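Local coordinates for protein N-alpha-acetyltransferase 35, NatC auxiliary subunit (Saccharomyces cerevisiae, PDB 6YGA) that serves as the large auxiliary subunit of the NatC N-terminal acetyltransferase, which acetylates the N-terminal Met of the L-A virus Gag protein, at residues B[629-632]-B[633-637]. Sequence-based numbering, arbitrary orientation.
With EDO (1,2-ethanediol), chain Y.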
loop_
_atom_site.group_PDB
_atom_site.type_symbol
_atom_site.label_atom_id
_atom_site.label_comp_id
_atom_site.label_asym_id
_atom_site.label_seq_id
_atom_site.Cartn_x
_atom_site.Cartn_y
_atom_site.Cartn_z
ATOM N N ALA B 629 -40.700 -0.525 6.875
ATOM C CA ALA B 629 -39.269 -0.531 6.589
ATOM C C ALA B 629 -38.448 -0.253 7.843
ATOM O O ALA B 629 -37.424 -0.906 8.078
ATOM C CB ALA B 629 -38.945 0.490 5.500
ATOM N N THR B 630 -38.874 0.714 8.658
ATOM C CA THR B 630 -38.130 1.015 9.877
ATOM C C THR B 630 -38.265 -0.107 10.895
ATOM O O THR B 630 -37.303 -0.430 11.601
ATOM C CB THR B 630 -38.598 2.343 10.468
ATOM O OG1 THR B 630 -39.963 2.233 10.889
ATOM C CG2 THR B 630 -38.480 3.436 9.429
ATOM N N ASN B 631 -39.450 -0.719 10.987
ATOM C CA ASN B 631 -39.622 -1.835 11.909
ATOM C C ASN B 631 -38.755 -3.021 11.512
ATOM O O ASN B 631 -38.259 -3.743 12.384
ATOM C CB ASN B 631 -41.095 -2.239 11.982
ATOM C CG ASN B 631 -41.333 -3.419 12.903
ATOM O OD1 ASN B 631 -41.187 -3.313 14.121
ATOM N ND2 ASN B 631 -41.713 -4.550 12.323
ATOM N N PHE B 632 -38.537 -3.229 10.212
ATOM C CA PHE B 632 -37.642 -4.302 9.790
ATOM C C PHE B 632 -36.208 -4.027 10.225
ATOM O O PHE B 632 -35.513 -4.936 10.694
ATOM C CB PHE B 632 -37.710 -4.496 8.275
ATOM C CG PHE B 632 -36.670 -5.441 7.747
ATOM C CD1 PHE B 632 -36.907 -6.804 7.716
ATOM C CD2 PHE B 632 -35.449 -4.968 7.296
ATOM C CE1 PHE B 632 -35.950 -7.676 7.241
ATOM C CE2 PHE B 632 -34.488 -5.836 6.822
ATOM C CZ PHE B 632 -34.741 -7.192 6.793
ATOM N N ILE B 633 -35.746 -2.783 10.068
ATOM C CA ILE B 633 -34.377 -2.435 10.442
ATOM C C ILE B 633 -34.148 -2.684 11.928
ATOM O O ILE B 633 -33.163 -3.316 12.325
ATOM C CB ILE B 633 -34.073 -0.975 10.057
ATOM C CG1 ILE B 633 -33.909 -0.848 8.541
ATOM C CG2 ILE B 633 -32.833 -0.465 10.784
ATOM C CD1 ILE B 633 -33.537 0.544 8.080
ATOM N N GLU B 634 -35.066 -2.203 12.771
ATOM C CA GLU B 634 -34.923 -2.397 14.210
ATOM C C GLU B 634 -35.036 -3.870 14.585
ATOM O O GLU B 634 -34.276 -4.361 15.428
ATOM C CB GLU B 634 -35.970 -1.572 14.960
ATOM C CG GLU B 634 -35.978 -0.096 14.597
ATOM C CD GLU B 634 -36.995 0.696 15.394
ATOM O OE1 GLU B 634 -37.391 0.228 16.482
ATOM O OE2 GLU B 634 -37.398 1.783 14.935
ATOM N N THR B 635 -35.979 -4.590 13.974
ATOM C CA THR B 635 -36.164 -5.999 14.305
ATOM C C THR B 635 -34.971 -6.830 13.852
ATOM O O THR B 635 -34.480 -7.687 14.596
ATOM C CB THR B 635 -37.455 -6.523 13.675
ATOM O OG1 THR B 635 -38.572 -5.811 14.223
ATOM C CG2 THR B 635 -37.628 -8.005 13.957
ATOM N N GLU B 636 -34.484 -6.579 12.634
ATOM C CA GLU B 636 -33.373 -7.361 12.102
ATOM C C GLU B 636 -32.065 -7.043 12.818
ATOM O O GLU B 636 -31.219 -7.930 12.975
ATOM C CB GLU B 636 -33.235 -7.121 10.599
ATOM C CG GLU B 636 -32.393 -8.159 9.878
ATOM C CD GLU B 636 -33.037 -9.535 9.872
ATOM O OE1 GLU B 636 -34.245 -9.641 10.172
ATOM O OE2 GLU B 636 -32.330 -10.515 9.563
ATOM N N VAL B 637 -31.882 -5.797 13.264
ATOM C CA VAL B 637 -30.686 -5.464 14.032
ATOM C C VAL B 637 -30.626 -6.295 15.308
ATOM O O VAL B 637 -29.580 -6.861 15.645
ATOM C CB VAL B 637 -30.631 -3.951 14.323
ATOM C CG1 VAL B 637 -29.724 -3.668 15.506
ATOM C CG2 VAL B 637 -30.130 -3.200 13.097
HETATM C C1 EDO Y . -29.211 -13.902 10.971
HETATM O O1 EDO Y . -27.836 -14.216 11.225
HETATM C C2 EDO Y . -29.573 -12.568 11.611
HETATM O O2 EDO Y . -30.992 -12.392 11.522
#
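One side-chain-to-backbone bond and one side-chain pairing, both i to i+4, mark this turn inside the long alpha-helix 619-653, where the amides of Ile-633, Glu-634, Thr-635 and Glu-636 bond to the carbonyl oxygens four residues back. At Thr-635 the backbone bond is doubled: with chi1 at -63°, OG1 sits beside its own N and donates to Asn-631 O at 2.8 Å, while Thr-635 N reaches the same oxygen at 2.9 Å from the opposite face of the carbonyl plane. Threonine suits the place because its hydroxyl can turn back onto the helix and spend its proton there. The pairing is a CH-pi contact: the flat Phe-632 ring offers a face to the aliphatic CB of Glu-636, 4.2 Å from the ring centroid and displaced toward the rim. The bend at chi2 (67°) carries the carboxylate alongside the ring, their planes 8° apart. Glutamate is long enough to pass the ring and take OE2 to Ser-550 OG and to O2 of a 1,2-ethanediol, probably from the crystallisation liquor. Ala-629, Phe-632, Glu-636 and Val-637 meet helix 511-564, where Phe-557 adds an aromatic contact to Phe-632, whereas Thr-630, Ile-633 and Glu-634 pack on helix 668-701.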